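PDB 2IUY: glycosyltransferase, which probably transfers a sugar from a nucleotide-activated donor, as a retaining GT-B glycosyltransferase of family GT4 involved in avilamycin A biosynthesis. Local coordinates for residues L13-G17 with S18-I22; I145-P149 with A150-S154; L165-M168 with G169-P173; G274-A277 with E278-S282. One frame throughout, in Å; residues are numbered along the deposited sequence.

Overall arrangement
The four contacts follow one another along the chain; none nest or cross. Contact 1 closes a loop after strand 5-9, ahead of helix 31-45, at the surface of the first six-stranded parallel sheet domain. Contact 2 closes a short 3-10 turn in the connection between helix 128-133 and strand 165-168, the link between the two sheets of this GT-B fold. Contact 3 lies at the end of strand 165-168 in the second sheet, where the chain leaves for helix 177-187. Contact 4 is the short helix 276-279 between strands 268-270 and 284-286. The centres of contacts 3 and 4 are about 17 Å apart, those of contacts 1 and 4 about 32 Å.

Contact 1. Residues L13-G17 with S18-I22; sequences LRVPG and SDAWI
R14 lies across the indole of W21 and bonds with its far end to the backbone of D19. The side chain starts at CB, which rests against the carbonyl oxygens of A20 and S18. R14 CG then sits over one face of the indole, 4.0 Å from the centroid of the six-membered ring of W21, as a CH-pi contact. CD runs past the carbonyl oxygens of S18 and D19. NE lies over the same face, above CZ2 and CH2 of W21. The chain bends at chi3 (-146°), and the guanidinium plane stands 39° from the ring. R14 NH1 donates to D19 O at 2.8 Å, on a lone pair in the carbonyl plane. This bond is not straight, with an N-H...O angle of 140°. R14 NH2 comes within 3.1 Å of W21 CZ2, and E72 holds it by a salt bridge.

Backbone bonds close the loop, with R14 bridged to W21. V15 N donates to A20 O (2.8 Å), and I22 N to L13 O (2.9 Å). A type II turn from V15 to S18 carries the bond S18 N to V15 O, with G17 at positive phi. S18 OG accepts from A20 N in an ST turn. V15 CG2 packs on I22 CG1 at 3.9 Å. This surface loop precedes the UDP-binding residues Y29 and G30. The guanidinium is shared between a carbonyl, an aromatic face and a carboxylate, which would restrict its rotation and partly balance its charge.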
loop_
_atom_site.group_PDB
_atom_site.type_symbol
_atom_site.label_atom_id
_atom_site.label_comp_id
_atom_site.label_asym_id
_atom_site.label_seq_id
_atom_site.Cartn_x
_atom_site.Cartn_y
_atom_site.Cartn_z
ATOM N N LEU A 13 -7.194 3.706 13.411
ATOM C CA LEU A 13 -8.165 2.673 13.245
ATOM C C LEU A 13 -7.962 1.649 14.343
ATOM O O LEU A 13 -6.841 1.258 14.626
ATOM C CB LEU A 13 -7.977 1.948 11.886
ATOM C CG LEU A 13 -8.395 2.659 10.580
ATOM C CD1 LEU A 13 -8.123 1.776 9.324
ATOM C CD2 LEU A 13 -9.894 3.047 10.629
ATOM N N ARG A 14 -9.064 1.162 14.915
ATOM C CA ARG A 14 -8.923 0.138 15.940
ATOM C C ARG A 14 -8.849 -1.236 15.346
ATOM O O ARG A 14 -9.369 -1.477 14.264
ATOM C CB ARG A 14 -10.058 0.240 16.962
ATOM C CG ARG A 14 -9.807 1.413 17.928
ATOM C CD ARG A 14 -10.969 1.571 18.799
ATOM N NE ARG A 14 -11.172 2.974 19.111
ATOM C CZ ARG A 14 -10.725 3.557 20.214
ATOM N NH1 ARG A 14 -10.049 2.852 21.106
ATOM N NH2 ARG A 14 -10.973 4.847 20.409
ATOM N N VAL A 15 -8.138 -2.122 16.033
ATOM C CA VAL A 15 -8.139 -3.538 15.691
ATOM C C VAL A 15 -9.604 -3.985 15.672
ATOM O O VAL A 15 -10.387 -3.622 16.577
ATOM C CB VAL A 15 -7.315 -4.319 16.691
ATOM C CG1 VAL A 15 -7.534 -5.808 16.505
ATOM C CG2 VAL A 15 -5.827 -3.887 16.593
ATOM N N PRO A 16 -10.023 -4.649 14.585
ATOM C CA PRO A 16 -11.452 -4.934 14.496
ATOM C C PRO A 16 -11.992 -5.700 15.716
ATOM O O PRO A 16 -11.436 -6.713 16.120
ATOM C CB PRO A 16 -11.552 -5.752 13.200
ATOM C CG PRO A 16 -10.430 -5.237 12.369
ATOM C CD PRO A 16 -9.310 -5.101 13.368
ATOM N N GLY A 17 -13.031 -5.174 16.331
ATOM C CA GLY A 17 -13.642 -5.847 17.489
ATOM C C GLY A 17 -12.980 -5.502 18.801
ATOM O O GLY A 17 -13.336 -6.094 19.835
ATOM N N SER A 18 -12.000 -4.592 18.768
ATOM C CA SER A 18 -11.125 -4.326 19.945
ATOM C C SER A 18 -10.999 -2.831 20.260
ATOM O O SER A 18 -11.249 -1.998 19.399
ATOM C CB SER A 18 -9.720 -4.884 19.710
ATOM O OG SER A 18 -8.890 -4.602 20.814
ATOM N N ASP A 19 -10.558 -2.497 21.474
ATOM C CA ASP A 19 -10.218 -1.098 21.795
ATOM C C ASP A 19 -8.796 -0.673 21.382
ATOM O O ASP A 19 -8.525 0.511 21.291
ATOM C CB ASP A 19 -10.457 -0.777 23.258
ATOM C CG ASP A 19 -11.935 -0.880 23.659
ATOM O OD1 ASP A 19 -12.864 -0.633 22.855
ATOM O OD2 ASP A 19 -12.167 -1.231 24.818
ATOM N N ALA A 20 -7.930 -1.637 21.087
ATOM C CA ALA A 20 -6.543 -1.367 20.704
ATOM C C ALA A 20 -6.482 -0.692 19.328
ATOM O O ALA A 20 -7.330 -0.938 18.482
ATOM C CB ALA A 20 -5.752 -2.665 20.657
ATOM N N TRP A 21 -5.454 0.123 19.116
ATOM C CA TRP A 21 -5.204 0.802 17.840
ATOM C C TRP A 21 -4.349 -0.128 17.008
ATOM O O TRP A 21 -3.506 -0.835 17.532
ATOM C CB TRP A 21 -4.481 2.139 18.089
ATOM C CG TRP A 21 -5.398 3.121 18.797
ATOM C CD1 TRP A 21 -5.425 3.391 20.136
ATOM C CD2 TRP A 21 -6.488 3.838 18.226
ATOM N NE1 TRP A 21 -6.443 4.263 20.431
ATOM C CE2 TRP A 21 -7.107 4.563 19.274
ATOM C CE3 TRP A 21 -6.995 3.970 16.919
ATOM C CZ2 TRP A 21 -8.193 5.406 19.057
ATOM C CZ3 TRP A 21 -8.078 4.799 16.710
ATOM C CH2 TRP A 21 -8.674 5.507 17.776
ATOM N N ILE A 22 -4.582 -0.141 15.708
ATOM C CA ILE A 22 -3.732 -0.905 14.799
ATOM C C ILE A 22 -2.357 -0.239 14.852
ATOM O O ILE A 22 -2.260 0.990 14.921
ATOM C CB ILE A 22 -4.331 -0.937 13.370
ATOM C CG1 ILE A 22 -5.670 -1.744 13.362
ATOM C CG2 ILE A 22 -3.304 -1.543 12.352
ATOM C CD1 ILE A 22 -6.465 -1.665 12.027
#

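Contact 2. Residues I145-P149 with A150-S154; sequences IPVDP and ARYRS
The ring of Y152 meets two backbone carbonyls at its edge, D148 O and P149 O, both near the ring plane. D148 O lies 3.2 Å from CD2 of Y152. V147 approaches the same ring obliquely, with its CG2 3.4 Å from Y152 CE2. This branch is anti to the backbone N of V147. The other flat group is the carboxylate of D148. A150 N donates to D148 OD1 at 3.1 Å from above the carboxylate plane, 62° out of it. The methyl of A150 also rests near OD1. The carboxylate is perpendicular to the guanidinium of R151, and their charged atoms do not touch.

The backbone here makes a short 3-10 turn in the long connection that leads into the second sheet of the GT-B fold. R151 N donates to D148 O at 2.8 Å, and Y152 N to P149 O at 2.9 Å. D148 therefore serves the start of the turn twice, with its carbonyl and with its side chain. A water lies 3.0 Å from P149 O and from R153 O and links the turn to the chain that leaves it.

Y152 OH hydrogen-bonds E260, one of the UDP-binding residues, and its side chain also touches R225, another of them. R151 NE forms a salt bridge with D41 on helix 31-45, and R153 pairs with E223 and D227 on helix 222-231.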
loop_
_atom_site.group_PDB
_atom_site.type_symbol
_atom_site.label_atom_id
_atom_site.label_comp_id
_atom_site.label_asym_id
_atom_site.label_seq_id
_atom_site.Cartn_x
_atom_site.Cartn_y
_atom_site.Cartn_z
ATOM N N ILE A 145 4.197 4.198 -3.753
ATOM C CA ILE A 145 4.372 3.533 -2.450
ATOM C C ILE A 145 5.793 2.974 -2.314
ATOM O O ILE A 145 6.298 2.305 -3.234
ATOM C CB ILE A 145 3.314 2.447 -2.209
ATOM C CG1 ILE A 145 1.891 3.063 -2.101
ATOM C CG2 ILE A 145 3.668 1.603 -1.032
ATOM C CD1 ILE A 145 0.795 1.989 -2.191
ATOM N N PRO A 146 6.454 3.294 -1.177
ATOM C CA PRO A 146 7.799 2.822 -0.879
ATOM C C PRO A 146 7.785 1.432 -0.260
ATOM O O PRO A 146 6.785 1.003 0.328
ATOM C CB PRO A 146 8.283 3.829 0.182
ATOM C CG PRO A 146 7.080 4.214 0.933
ATOM C CD PRO A 146 5.944 4.189 -0.117
ATOM N N VAL A 147 8.912 0.760 -0.382
ATOM C CA VAL A 147 9.092 -0.499 0.242
ATOM C C VAL A 147 10.541 -0.545 0.798
ATOM O O VAL A 147 11.487 -0.159 0.116
ATOM C CB VAL A 147 8.693 -1.630 -0.775
ATOM C CG1 VAL A 147 9.700 -1.860 -1.924
ATOM C CG2 VAL A 147 8.250 -2.802 -0.075
ATOM N N ASP A 148 10.688 -0.982 2.051
ATOM C CA ASP A 148 12.003 -1.207 2.663
ATOM C C ASP A 148 12.347 -2.695 2.550
ATOM O O ASP A 148 11.734 -3.550 3.248
ATOM C CB ASP A 148 11.948 -0.755 4.131
ATOM C CG ASP A 148 13.265 -0.957 4.889
ATOM O OD1 ASP A 148 14.305 -1.349 4.299
ATOM O OD2 ASP A 148 13.246 -0.699 6.116
ATOM N N PRO A 149 13.344 -3.014 1.707
ATOM C CA PRO A 149 13.719 -4.404 1.527
ATOM C C PRO A 149 14.043 -5.123 2.825
ATOM O O PRO A 149 13.783 -6.335 2.895
ATOM C CB PRO A 149 14.943 -4.357 0.602
ATOM C CG PRO A 149 14.952 -2.951 0.001
ATOM C CD PRO A 149 14.124 -2.078 0.876
ATOM N N ALA A 150 14.557 -4.414 3.840
ATOM C CA ALA A 150 14.880 -5.034 5.146
ATOM C C ALA A 150 13.649 -5.626 5.797
ATOM O O ALA A 150 13.751 -6.512 6.612
ATOM C CB ALA A 150 15.580 -4.020 6.127
ATOM N N ARG A 151 12.472 -5.129 5.459
ATOM C CA ARG A 151 11.234 -5.640 6.053
ATOM C C ARG A 151 10.734 -6.892 5.338
ATOM O O ARG A 151 9.762 -7.504 5.797
ATOM C CB ARG A 151 10.128 -4.573 6.053
ATOM C CG ARG A 151 10.321 -3.478 7.106
ATOM C CD ARG A 151 9.014 -2.790 7.536
ATOM N NE ARG A 151 9.306 -1.675 8.455
ATOM C CZ ARG A 151 9.303 -1.705 9.798
ATOM N NH1 ARG A 151 9.009 -2.808 10.472
ATOM N NH2 ARG A 151 9.618 -0.600 10.485
ATOM N N TYR A 152 11.354 -7.229 4.205
ATOM C CA TYR A 152 10.898 -8.340 3.363
ATOM C C TYR A 152 11.978 -9.399 3.224
ATOM O O TYR A 152 13.162 -9.168 3.567
ATOM C CB TYR A 152 10.367 -7.848 1.990
ATOM C CG TYR A 152 9.192 -6.907 2.229
ATOM C CD1 TYR A 152 7.871 -7.388 2.336
ATOM C CD2 TYR A 152 9.422 -5.548 2.459
ATOM C CE1 TYR A 152 6.817 -6.509 2.636
ATOM C CE2 TYR A 152 8.384 -4.688 2.759
ATOM C CZ TYR A 152 7.107 -5.164 2.841
ATOM O OH TYR A 152 6.140 -4.239 3.141
ATOM N N ARG A 153 11.558 -10.560 2.729
ATOM C CA ARG A 153 12.492 -11.634 2.483
ATOM C C ARG A 153 13.421 -11.256 1.332
ATOM O O ARG A 153 13.001 -10.683 0.305
ATOM C CB ARG A 153 11.779 -12.955 2.195
ATOM C CG ARG A 153 10.910 -13.489 3.295
ATOM C CD ARG A 153 11.683 -14.062 4.488
ATOM N NE ARG A 153 10.732 -14.507 5.512
ATOM C CZ ARG A 153 10.616 -13.985 6.731
ATOM N NH1 ARG A 153 11.438 -13.019 7.146
ATOM N NH2 ARG A 153 9.698 -14.479 7.575
ATOM N N SER A 154 14.673 -11.632 1.514
ATOM C CA SER A 154 15.739 -11.294 0.634
ATOM C C SER A 154 16.136 -12.501 -0.183
ATOM O O SER A 154 15.706 -13.630 0.089
ATOM C CB SER A 154 16.923 -10.809 1.474
ATOM O OG SER A 154 17.497 -11.918 2.143
HETATM O O HOH W 1 14.185 -7.908 0.379
#

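Contact 3. Residues L165-M168 with G169-P173; sequences LLFM and GRVSP
F167 sits near the end of strand 165-168, a strand within the second parallel sheet of the GT-B fold, and touches the loop that leaves it for helix 177-187. The aromatic contacts come first. CG of F167 is anti to the backbone N (chi1 172°), and the ring extends alongside the outgoing chain. R170 O meets the ring at its edge, in plane, 3.7 Å from F167 CZ. G169 O approaches obliquely, 3.7 Å from CE2 of F167.

Apolar packing is looser: F167 CE2 is 4.4 Å from V171 CG2. Both side chains also touch A177 of helix 177-187, so the strand end and the loop share a cover. V171 is the centre of an inverse gamma turn, which redirects the chain. The selenomethionine M168 has its side chain against V220, a UDP-binding residue.

The strand end and the loop share no hydrogen bond, so the contact between them rests mainly on the ring of F167. R170 NH2 bonds H174, and R170 NE hydrogen-bonds OH of Y29, a residue of the UDP site.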
loop_
_atom_site.group_PDB
_atom_site.type_symbol
_atom_site.label_atom_id
_atom_site.label_comp_id
_atom_site.label_asym_id
_atom_site.label_seq_id
_atom_site.Cartn_x
_atom_site.Cartn_y
_atom_site.Cartn_z
ATOM N N LEU A 165 -0.429 -19.521 -6.809
ATOM C CA LEU A 165 -0.583 -18.056 -7.066
ATOM C C LEU A 165 -1.130 -17.403 -5.781
ATOM O O LEU A 165 -1.575 -18.119 -4.883
ATOM C CB LEU A 165 -1.467 -17.778 -8.268
ATOM C CG LEU A 165 -1.053 -18.472 -9.590
ATOM C CD1 LEU A 165 -1.949 -18.075 -10.812
ATOM C CD2 LEU A 165 0.424 -18.238 -9.904
ATOM N N LEU A 166 -1.027 -16.091 -5.641
ATOM C CA LEU A 166 -1.326 -15.491 -4.341
ATOM C C LEU A 166 -2.146 -14.239 -4.510
ATOM O O LEU A 166 -1.760 -13.355 -5.274
ATOM C CB LEU A 166 -0.062 -15.144 -3.548
ATOM C CG LEU A 166 -0.284 -14.384 -2.227
ATOM C CD1 LEU A 166 -0.944 -15.255 -1.150
ATOM C CD2 LEU A 166 1.060 -13.845 -1.681
ATOM N N PHE A 167 -3.276 -14.177 -3.792
ATOM C CA PHE A 167 -4.035 -12.964 -3.736
ATOM C C PHE A 167 -3.936 -12.468 -2.293
ATOM O O PHE A 167 -4.207 -13.217 -1.372
ATOM C CB PHE A 167 -5.500 -13.205 -4.166
ATOM C CG PHE A 167 -6.388 -12.030 -3.940
ATOM C CD1 PHE A 167 -6.694 -11.153 -4.991
ATOM C CD2 PHE A 167 -6.934 -11.783 -2.658
ATOM C CE1 PHE A 167 -7.534 -10.017 -4.755
ATOM C CE2 PHE A 167 -7.758 -10.670 -2.429
ATOM C CZ PHE A 167 -8.054 -9.794 -3.503
HETATM N N MSE A 168 -3.543 -11.210 -2.113
HETATM C CA MSE A 168 -3.344 -10.679 -0.786
HETATM C C MSE A 168 -4.001 -9.316 -0.636
HETATM O O MSE A 168 -3.493 -8.295 -1.144
HETATM C CB MSE A 168 -1.838 -10.638 -0.424
HETATM C CG MSE A 168 -1.653 -10.123 0.985
HETATM SE SE MSE A 168 0.146 -10.272 1.579
HETATM C CE MSE A 168 0.110 -12.163 2.052
ATOM N N GLY A 169 -5.152 -9.305 0.022
ATOM C CA GLY A 169 -5.897 -8.093 0.303
ATOM C C GLY A 169 -7.297 -8.457 0.804
ATOM O O GLY A 169 -7.593 -9.623 1.077
ATOM N N ARG A 170 -8.165 -7.467 0.900
ATOM C CA ARG A 170 -9.565 -7.739 1.271
ATOM C C ARG A 170 -10.287 -8.472 0.135
ATOM O O ARG A 170 -10.155 -8.109 -1.031
ATOM C CB ARG A 170 -10.291 -6.450 1.646
ATOM C CG ARG A 170 -9.960 -5.956 3.082
ATOM C CD ARG A 170 -10.796 -4.669 3.403
ATOM N NE ARG A 170 -10.586 -3.752 2.281
ATOM C CZ ARG A 170 -11.439 -3.553 1.274
ATOM N NH1 ARG A 170 -12.655 -4.132 1.275
ATOM N NH2 ARG A 170 -11.072 -2.721 0.287
ATOM N N VAL A 171 -11.014 -9.525 0.488
ATOM C CA VAL A 171 -11.758 -10.305 -0.500
ATOM C C VAL A 171 -13.060 -9.549 -0.768
ATOM O O VAL A 171 -14.074 -9.797 -0.120
ATOM C CB VAL A 171 -12.016 -11.755 0.010
ATOM C CG1 VAL A 171 -12.881 -12.575 -1.003
ATOM C CG2 VAL A 171 -10.650 -12.481 0.376
ATOM N N SER A 172 -12.985 -8.597 -1.699
ATOM C CA SER A 172 -14.062 -7.659 -2.053
ATOM C C SER A 172 -14.065 -7.526 -3.540
ATOM O O SER A 172 -13.038 -7.721 -4.142
ATOM C CB SER A 172 -13.767 -6.272 -1.537
ATOM O OG SER A 172 -13.854 -6.276 -0.134
ATOM N N PRO A 173 -15.236 -7.243 -4.141
ATOM C CA PRO A 173 -15.370 -7.228 -5.598
ATOM C C PRO A 173 -14.433 -6.253 -6.343
ATOM O O PRO A 173 -13.859 -6.631 -7.377
ATOM C CB PRO A 173 -16.854 -6.851 -5.806
ATOM C CG PRO A 173 -17.551 -7.460 -4.659
ATOM C CD PRO A 173 -16.559 -7.088 -3.491
#

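Contact 4. Residues G274-A277 with E278-S282; sequences GCLA and EIVPS
Helix 276-279 is the short helix of a beta-alpha-beta unit that joins strands 268-270 and 284-286. Its first turn is held by a carbonyl with two donors: C275 O accepts from E278 N at 2.9 Å and from I279 N (3.2 Å). V280 N then donates to L276 O at 3.0 Å, and a weak bond from I279 N goes to the same oxygen.

Side chains one turn apart meet along the helix. L276 CD2 lies 3.7 Å from V280 CG2, and both residues pack on V258 of helix 256-263. C275 SG touches I279 CD1 at 4.1 Å. The CG1 branch of I279 takes the place between the backbone N and the carbonyl carbon (chi1 58°), which brings it against C275 O. The ring of P281 closes on the turn before it, with its CG 3.3 Å from A277 O.

E278 points its carboxylate to another helix: OE1 accepts from R128 N and OE2 from A129 N, at the start of helix 128-133. Strand, short helix and parallel strand in this order are typical of the Rossmann-like domains of the GT-B fold.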
loop_
_atom_site.group_PDB
_atom_site.type_symbol
_atom_site.label_atom_id
_atom_site.label_comp_id
_atom_site.label_asym_id
_atom_site.label_seq_id
_atom_site.Cartn_x
_atom_site.Cartn_y
_atom_site.Cartn_z
ATOM N N GLY A 274 -6.411 1.829 -12.353
ATOM C CA GLY A 274 -5.784 2.860 -11.514
ATOM C C GLY A 274 -4.268 2.827 -11.648
ATOM O O GLY A 274 -3.748 2.733 -12.730
ATOM N N CYS A 275 -3.581 2.779 -10.525
ATOM C CA CYS A 275 -2.106 2.734 -10.495
ATOM C C CYS A 275 -1.511 1.474 -11.142
ATOM O O CYS A 275 -0.336 1.459 -11.532
ATOM C CB CYS A 275 -1.646 2.823 -9.041
ATOM S SG CYS A 275 -1.881 1.303 -8.069
ATOM N N LEU A 276 -2.290 0.397 -11.236
ATOM C CA LEU A 276 -1.735 -0.858 -11.760
ATOM C C LEU A 276 -1.130 -0.763 -13.168
ATOM O O LEU A 276 -0.083 -1.362 -13.454
ATOM C CB LEU A 276 -2.761 -1.979 -11.663
ATOM C CG LEU A 276 -3.211 -2.209 -10.204
ATOM C CD1 LEU A 276 -4.372 -3.208 -10.204
ATOM C CD2 LEU A 276 -2.055 -2.726 -9.304
ATOM N N ALA A 277 -1.784 -0.016 -14.045
ATOM C CA ALA A 277 -1.238 0.253 -15.386
ATOM C C ALA A 277 0.220 0.793 -15.341
ATOM O O ALA A 277 1.009 0.561 -16.257
ATOM C CB ALA A 277 -2.187 1.228 -16.151
ATOM N N GLU A 278 0.549 1.506 -14.276
ATOM C CA GLU A 278 1.826 2.246 -14.135
ATOM C C GLU A 278 2.934 1.400 -13.537
ATOM O O GLU A 278 4.112 1.546 -13.910
ATOM C CB GLU A 278 1.610 3.521 -13.278
ATOM C CG GLU A 278 0.831 4.668 -14.020
ATOM C CD GLU A 278 0.299 5.746 -13.057
ATOM O OE1 GLU A 278 1.091 6.318 -12.293
ATOM O OE2 GLU A 278 -0.919 5.989 -13.030
ATOM N N ILE A 279 2.555 0.504 -12.621
ATOM C CA ILE A 279 3.544 -0.223 -11.827
ATOM C C ILE A 279 3.686 -1.689 -12.128
ATOM O O ILE A 279 4.776 -2.224 -12.002
ATOM C CB ILE A 279 3.366 0.004 -10.279
ATOM C CG1 ILE A 279 1.956 -0.417 -9.767
ATOM C CG2 ILE A 279 3.570 1.465 -9.954
ATOM C CD1 ILE A 279 1.886 -0.311 -8.190
ATOM N N VAL A 280 2.593 -2.336 -12.519
ATOM C CA VAL A 280 2.606 -3.777 -12.826
ATOM C C VAL A 280 3.568 -4.163 -13.957
ATOM O O VAL A 280 4.326 -5.122 -13.784
ATOM C CB VAL A 280 1.196 -4.361 -13.040
ATOM C CG1 VAL A 280 1.255 -5.848 -13.488
ATOM C CG2 VAL A 280 0.381 -4.208 -11.700
ATOM N N PRO A 281 3.601 -3.382 -15.066
ATOM C CA PRO A 281 4.491 -3.771 -16.177
ATOM C C PRO A 281 5.969 -3.759 -15.764
ATOM O O PRO A 281 6.777 -4.484 -16.337
ATOM C CB PRO A 281 4.227 -2.703 -17.246
ATOM C CG PRO A 281 2.833 -2.170 -16.908
ATOM C CD PRO A 281 2.864 -2.148 -15.394
ATOM N N SER A 282 6.312 -2.985 -14.752
ATOM C CA SER A 282 7.704 -2.956 -14.287
ATOM C C SER A 282 8.127 -4.264 -13.640
ATOM O O SER A 282 9.318 -4.541 -13.536
ATOM C CB SER A 282 7.910 -1.818 -13.280
ATOM O OG SER A 282 7.702 -0.575 -13.890
#